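Local coordinates for protein tRNA (Adenine(22)-N(1))-methyltransferase (Mycoplasma capricolum subsp. capricolum, PDB 6QE6) that probably methylates N1 of adenine 22 in tRNA, and binds S-adenosyl-L-homocysteine, the product left by its methyl donor, at residues A[28-33]-A[50-55]. Residues are numbered along the deposited sequence; the frame is centred on the assembly and turned at random.
Sequences QVAKLI and PIYLVQ
With CG trans to its backbone N (chi1 179°), Tyr52 reaches across to Ala30, while Leu53, the next residue on the same helix, has CG anti to its carbonyl carbon and beside the backbone N (chi1 -70°) and spreads its two methyls over Ala30 and Ile33. The Ala30 methyl faces both of these longer side chains. Its CB lies 3.8 Å from Tyr52 CE2 and 4.0 Å from Tyr52 CD2, so one side of the ring does the touching, and the approach is oblique. The same CB is 4.1 Å from Leu53 CD2, and that methyl also meets Ile33 CB at 4.1 Å. The other branch of Leu53 also meets Ile33: CD1 packs 4.0 Å from Ile33 CD1, the two side chains crossing at about a right angle. No hydrogen bond links the segments; 164 Å² is buried between them, and the close contacts are all between apolar side-chain atoms. The strand order 3-2-1-4-5-7-6, with strand 168-175 antiparallel to both neighbours, identifies a Rossmann-like class I methyltransferase fold. Here helix 24-31, which precedes the first strand, 36-42, packs beside helix 48-55, which follows it. Ile135 of strand 133-138 touches Ile33, and Thr59 of strand 59-66 touches Leu53, placing the pair against the sheet. Ile33 N hydrogen-bonds to Ala30 O at 3.2 Å; Lys58 NZ bonds to both Ala30 O and Ile33 O, gripping this turn from the loop beyond helix 48-55. The cofactor product lies about 11 Å from the Leu53 side chain, too far for direct contact.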
loop_
_atom_site.group_PDB
_atom_site.type_symbol
_atom_site.label_atom_id
_atom_site.label_comp_id
_atom_site.label_asym_id
_atom_site.label_seq_id
_atom_site.Cartn_x
_atom_site.Cartn_y
_atom_site.Cartn_z
ATOM N N GLN A 28 -1.134 -1.704 11.348
ATOM C CA GLN A 28 -1.328 -0.332 10.893
ATOM C C GLN A 28 -2.459 -0.256 9.885
ATOM O O GLN A 28 -3.270 0.671 9.936
ATOM C CB GLN A 28 -0.034 0.238 10.313
ATOM C CG GLN A 28 1.125 0.348 11.326
ATOM C CD GLN A 28 0.661 0.808 12.694
ATOM O OE1 GLN A 28 0.789 0.084 13.687
ATOM N NE2 GLN A 28 0.106 2.002 12.755
ATOM N N VAL A 29 -2.548 -1.244 8.986
ATOM C CA VAL A 29 -3.686 -1.335 8.075
ATOM C C VAL A 29 -5.003 -1.515 8.844
ATOM O O VAL A 29 -6.038 -0.925 8.489
ATOM C CB VAL A 29 -3.461 -2.475 7.066
ATOM C CG1 VAL A 29 -4.740 -2.765 6.305
ATOM C CG2 VAL A 29 -2.366 -2.118 6.107
ATOM N N ALA A 30 -4.996 -2.335 9.900
ATOM C CA ALA A 30 -6.246 -2.641 10.592
ATOM C C ALA A 30 -6.802 -1.427 11.332
ATOM O O ALA A 30 -8.028 -1.288 11.451
ATOM C CB ALA A 30 -6.041 -3.813 11.552
ATOM N N LYS A 31 -5.934 -0.530 11.818
ATOM C CA LYS A 31 -6.425 0.661 12.509
ATOM C C LYS A 31 -7.276 1.544 11.602
ATOM O O LYS A 31 -8.168 2.247 12.088
ATOM C CB LYS A 31 -5.258 1.470 13.074
ATOM C CG LYS A 31 -4.452 0.709 14.087
ATOM C CD LYS A 31 -3.753 1.641 15.042
ATOM C CE LYS A 31 -2.797 0.851 15.865
ATOM N NZ LYS A 31 -1.909 0.183 14.892
ATOM N N LEU A 32 -7.024 1.526 10.296
ATOM C CA LEU A 32 -7.748 2.378 9.361
ATOM C C LEU A 32 -9.122 1.831 8.973
ATOM O O LEU A 32 -9.843 2.504 8.225
ATOM C CB LEU A 32 -6.907 2.593 8.094
ATOM C CG LEU A 32 -5.503 3.153 8.342
ATOM C CD1 LEU A 32 -4.571 3.067 7.124
ATOM C CD2 LEU A 32 -5.617 4.586 8.856
ATOM N N ILE A 33 -9.499 0.641 9.434
ATOM C CA ILE A 33 -10.692 -0.051 8.944
ATOM C C ILE A 33 -11.670 -0.237 10.092
ATOM O O ILE A 33 -11.369 -0.941 11.071
ATOM C CB ILE A 33 -10.366 -1.415 8.321
ATOM C CG1 ILE A 33 -9.435 -1.250 7.137
ATOM C CG2 ILE A 33 -11.658 -2.112 7.904
ATOM C CD1 ILE A 33 -9.214 -2.520 6.393
ATOM N N PRO A 50 -7.792 -10.707 7.204
ATOM C CA PRO A 50 -9.257 -10.881 7.202
ATOM C C PRO A 50 -9.796 -11.464 8.494
ATOM O O PRO A 50 -10.826 -10.995 8.995
ATOM C CB PRO A 50 -9.495 -11.820 6.010
ATOM C CG PRO A 50 -8.392 -11.522 5.079
ATOM C CD PRO A 50 -7.193 -11.214 5.955
ATOM N N ILE A 51 -9.125 -12.481 9.045
ATOM C CA ILE A 51 -9.563 -13.093 10.298
ATOM C C ILE A 51 -9.584 -12.060 11.419
ATOM O O ILE A 51 -10.586 -11.910 12.125
ATOM C CB ILE A 51 -8.667 -14.299 10.641
ATOM C CG1 ILE A 51 -8.993 -15.477 9.719
ATOM C CG2 ILE A 51 -8.803 -14.695 12.109
ATOM C CD1 ILE A 51 -7.882 -16.484 9.624
ATOM N N TYR A 52 -8.488 -11.318 11.591
ATOM C CA TYR A 52 -8.445 -10.281 12.621
ATOM C C TYR A 52 -9.593 -9.284 12.465
ATOM O O TYR A 52 -10.287 -8.959 13.440
ATOM C CB TYR A 52 -7.105 -9.547 12.573
ATOM C CG TYR A 52 -6.990 -8.443 13.594
ATOM C CD1 TYR A 52 -6.421 -8.698 14.842
ATOM C CD2 TYR A 52 -7.455 -7.146 13.325
ATOM C CE1 TYR A 52 -6.306 -7.708 15.806
ATOM C CE2 TYR A 52 -7.351 -6.130 14.291
ATOM C CZ TYR A 52 -6.765 -6.427 15.535
ATOM O OH TYR A 52 -6.628 -5.467 16.516
ATOM N N LEU A 53 -9.794 -8.776 11.237
ATOM C CA LEU A 53 -10.805 -7.748 10.995
ATOM C C LEU A 53 -12.208 -8.257 11.307
ATOM O O LEU A 53 -13.032 -7.529 11.874
ATOM C CB LEU A 53 -10.728 -7.265 9.547
ATOM C CG LEU A 53 -9.509 -6.440 9.138
ATOM C CD1 LEU A 53 -9.526 -6.256 7.647
ATOM C CD2 LEU A 53 -9.512 -5.097 9.842
ATOM N N VAL A 54 -12.499 -9.504 10.942
ATOM C CA VAL A 54 -13.812 -10.056 11.258
ATOM C C VAL A 54 -13.951 -10.289 12.763
ATOM O O VAL A 54 -14.975 -9.950 13.363
ATOM C CB VAL A 54 -14.055 -11.339 10.449
ATOM C CG1 VAL A 54 -15.179 -12.163 11.076
ATOM C CG2 VAL A 54 -14.392 -10.970 9.009
ATOM N N GLN A 55 -12.913 -10.836 13.400
ATOM C CA GLN A 55 -12.975 -11.085 14.840
ATOM C C GLN A 55 -13.221 -9.806 15.629
ATOM O O GLN A 55 -13.908 -9.835 16.649
ATOM C CB GLN A 55 -11.690 -11.759 15.319
ATOM C CG GLN A 55 -11.608 -13.228 14.935
ATOM C CD GLN A 55 -10.368 -13.915 15.463
ATOM O OE1 GLN A 55 -9.277 -13.338 15.473
ATOM N NE2 GLN A 55 -10.522 -15.167 15.886
#